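Local coordinates for exopolysaccharide biosynthesis protein (PDB 6TGF), which probably cleaves or otherwise modifies the exopolysaccharide of the bacterial biofilm, using a trimeric, tailspike-like parallel beta-helix, at residues D79-G84 against V140-D145. Residues are numbered along the deposited sequence; the frame is centred on the assembly and turned at random.
Sequences DARQPG and VFNIPD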
loop_
_atom_site.group_PDB
_atom_site.type_symbol
_atom_site.label_atom_id
_atom_site.label_comp_id
_atom_site.label_asym_id
_atom_site.label_seq_id
_atom_site.Cartn_x
_atom_site.Cartn_y
_atom_site.Cartn_z
ATOM N N ASP B 79 -66.086 8.198 17.722
ATOM C CA ASP B 79 -66.182 6.773 18.138
ATOM C C ASP B 79 -67.296 6.130 17.304
ATOM O O ASP B 79 -68.465 6.524 17.486
ATOM C CB ASP B 79 -66.432 6.637 19.644
ATOM C CG ASP B 79 -66.532 5.202 20.141
ATOM O OD1 ASP B 79 -66.325 4.279 19.329
ATOM O OD2 ASP B 79 -66.817 5.017 21.341
ATOM N N ALA B 80 -66.941 5.184 16.429
ATOM C CA ALA B 80 -67.831 4.572 15.413
ATOM C C ALA B 80 -68.946 3.749 16.076
ATOM O O ALA B 80 -69.938 3.456 15.384
ATOM C CB ALA B 80 -67.018 3.721 14.467
ATOM N N ARG B 81 -68.789 3.389 17.354
ATOM C CA ARG B 81 -69.737 2.522 18.107
ATOM C C ARG B 81 -70.946 3.336 18.586
ATOM O O ARG B 81 -72.029 2.738 18.744
ATOM C CB ARG B 81 -69.042 1.878 19.311
ATOM C CG ARG B 81 -67.756 1.136 18.973
ATOM C CD ARG B 81 -67.356 0.176 20.077
ATOM N NE ARG B 81 -67.166 0.870 21.344
ATOM C CZ ARG B 81 -66.055 1.502 21.715
ATOM N NH1 ARG B 81 -64.999 1.538 20.919
ATOM N NH2 ARG B 81 -66.003 2.100 22.893
ATOM N N GLN B 82 -70.765 4.640 18.812
ATOM C CA GLN B 82 -71.756 5.518 19.493
ATOM C C GLN B 82 -72.915 5.834 18.550
ATOM O O GLN B 82 -72.740 5.852 17.334
ATOM C CB GLN B 82 -71.070 6.792 19.990
ATOM C CG GLN B 82 -70.100 6.539 21.135
ATOM C CD GLN B 82 -69.398 7.789 21.605
ATOM O OE1 GLN B 82 -69.289 8.775 20.882
ATOM N NE2 GLN B 82 -68.900 7.750 22.830
ATOM N N PRO B 83 -74.134 6.081 19.090
ATOM C CA PRO B 83 -75.307 6.406 18.276
ATOM C C PRO B 83 -75.122 7.622 17.353
ATOM O O PRO B 83 -74.676 8.652 17.823
ATOM C CB PRO B 83 -76.417 6.708 19.301
ATOM C CG PRO B 83 -75.701 6.877 20.629
ATOM C CD PRO B 83 -74.455 6.024 20.524
ATOM N N GLY B 84 -75.476 7.464 16.072
ATOM C CA GLY B 84 -75.455 8.530 15.049
ATOM C C GLY B 84 -74.064 8.781 14.490
ATOM O O GLY B 84 -73.849 9.880 13.942
ATOM N N VAL B 140 -60.927 -3.942 20.989
ATOM C CA VAL B 140 -59.600 -4.311 20.413
ATOM C C VAL B 140 -58.975 -3.030 19.847
ATOM O O VAL B 140 -57.845 -2.695 20.253
ATOM C CB VAL B 140 -59.727 -5.412 19.339
ATOM C CG1 VAL B 140 -58.367 -5.905 18.867
ATOM C CG2 VAL B 140 -60.572 -6.584 19.819
ATOM N N PHE B 141 -59.694 -2.350 18.944
ATOM C CA PHE B 141 -59.385 -0.982 18.447
ATOM C C PHE B 141 -60.500 -0.017 18.855
ATOM O O PHE B 141 -61.639 -0.463 19.095
ATOM C CB PHE B 141 -59.304 -0.897 16.920
ATOM C CG PHE B 141 -58.579 -2.009 16.208
ATOM C CD1 PHE B 141 -57.197 -2.102 16.258
ATOM C CD2 PHE B 141 -59.275 -2.922 15.431
ATOM C CE1 PHE B 141 -56.533 -3.112 15.579
ATOM C CE2 PHE B 141 -58.610 -3.930 14.753
ATOM C CZ PHE B 141 -57.240 -4.024 14.827
ATOM N N ASN B 142 -60.166 1.275 18.900
ATOM C CA ASN B 142 -61.126 2.410 18.872
ATOM C C ASN B 142 -60.427 3.593 18.193
ATOM O O ASN B 142 -59.887 4.457 18.910
ATOM C CB ASN B 142 -61.652 2.755 20.267
ATOM C CG ASN B 142 -62.726 3.823 20.247
ATOM O OD1 ASN B 142 -63.367 4.053 19.223
ATOM N ND2 ASN B 142 -62.940 4.473 21.379
ATOM N N ILE B 143 -60.421 3.601 16.858
ATOM C CA ILE B 143 -59.672 4.581 16.016
ATOM C C ILE B 143 -60.665 5.598 15.460
ATOM O O ILE B 143 -61.548 5.238 14.682
ATOM C CB ILE B 143 -58.889 3.856 14.902
ATOM C CG1 ILE B 143 -57.952 2.791 15.478
ATOM C CG2 ILE B 143 -58.140 4.854 14.030
ATOM C CD1 ILE B 143 -57.501 1.755 14.474
ATOM N N PRO B 144 -60.548 6.893 15.834
ATOM C CA PRO B 144 -61.493 7.916 15.385
ATOM C C PRO B 144 -61.285 8.329 13.920
ATOM O O PRO B 144 -62.219 8.816 13.320
ATOM C CB PRO B 144 -61.212 9.089 16.334
ATOM C CG PRO B 144 -59.746 8.942 16.677
ATOM C CD PRO B 144 -59.494 7.448 16.699
ATOM N N ASP B 145 -60.072 8.139 13.390
ATOM C CA ASP B 145 -59.728 8.408 11.969
ATOM C C ASP B 145 -58.551 7.510 11.578
ATOM O O ASP B 145 -57.452 7.709 12.130
ATOM C CB ASP B 145 -59.422 9.892 11.750
ATOM C CG ASP B 145 -59.195 10.285 10.299
ATOM O OD1 ASP B 145 -59.516 9.472 9.405
ATOM O OD2 ASP B 145 -58.701 11.409 10.072
HETATM O O HOH W 1 -64.043 4.455 16.589
#
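A chi1 of -175° extends Asn-142 from the strand, its CG set beside its own carbonyl carbon, and the amide reaches into the angle between Asp-79 and Arg-81; Asp-79 has the same extended chi1, which swings the carboxylate to meet it. The carboxylate and amide planes stand 53° apart, and the two side chains cross at about a right angle. Arg-81 bends at chi3, and its NH1 nears the Asn-142 amide obliquely, again with side chains crossed, while CB of Asn-142 lies at the guanidinium edge. Asparagine suits the place as a short polar side chain between carboxylate and guanidinium. OD2 of Asp-79 sits over one guanidinium face, 3.4 Å from NH2 of Arg-81, a salt bridge of charge alone, since no N-H points at the oxygen. Within the loop, Asp-79 to Gln-82 form a type I turn, which carries an Asx turn: Arg-81 N donates to OD1 of Asp-79 over 3.3 Å, almost straight at 168° but from above the carboxylate plane. Aspartate's short carboxylate can fold forward to take this N-H. In the head-binding region, the loop packs beside strand 139-143, outermost in this chain's four-stranded antiparallel sheet. Glu-133, on the adjoining strand, forms a second salt bridge with long Arg-81. A water bridges the segments, accepting from Ala-80 N and donating weakly to Ile-143 O.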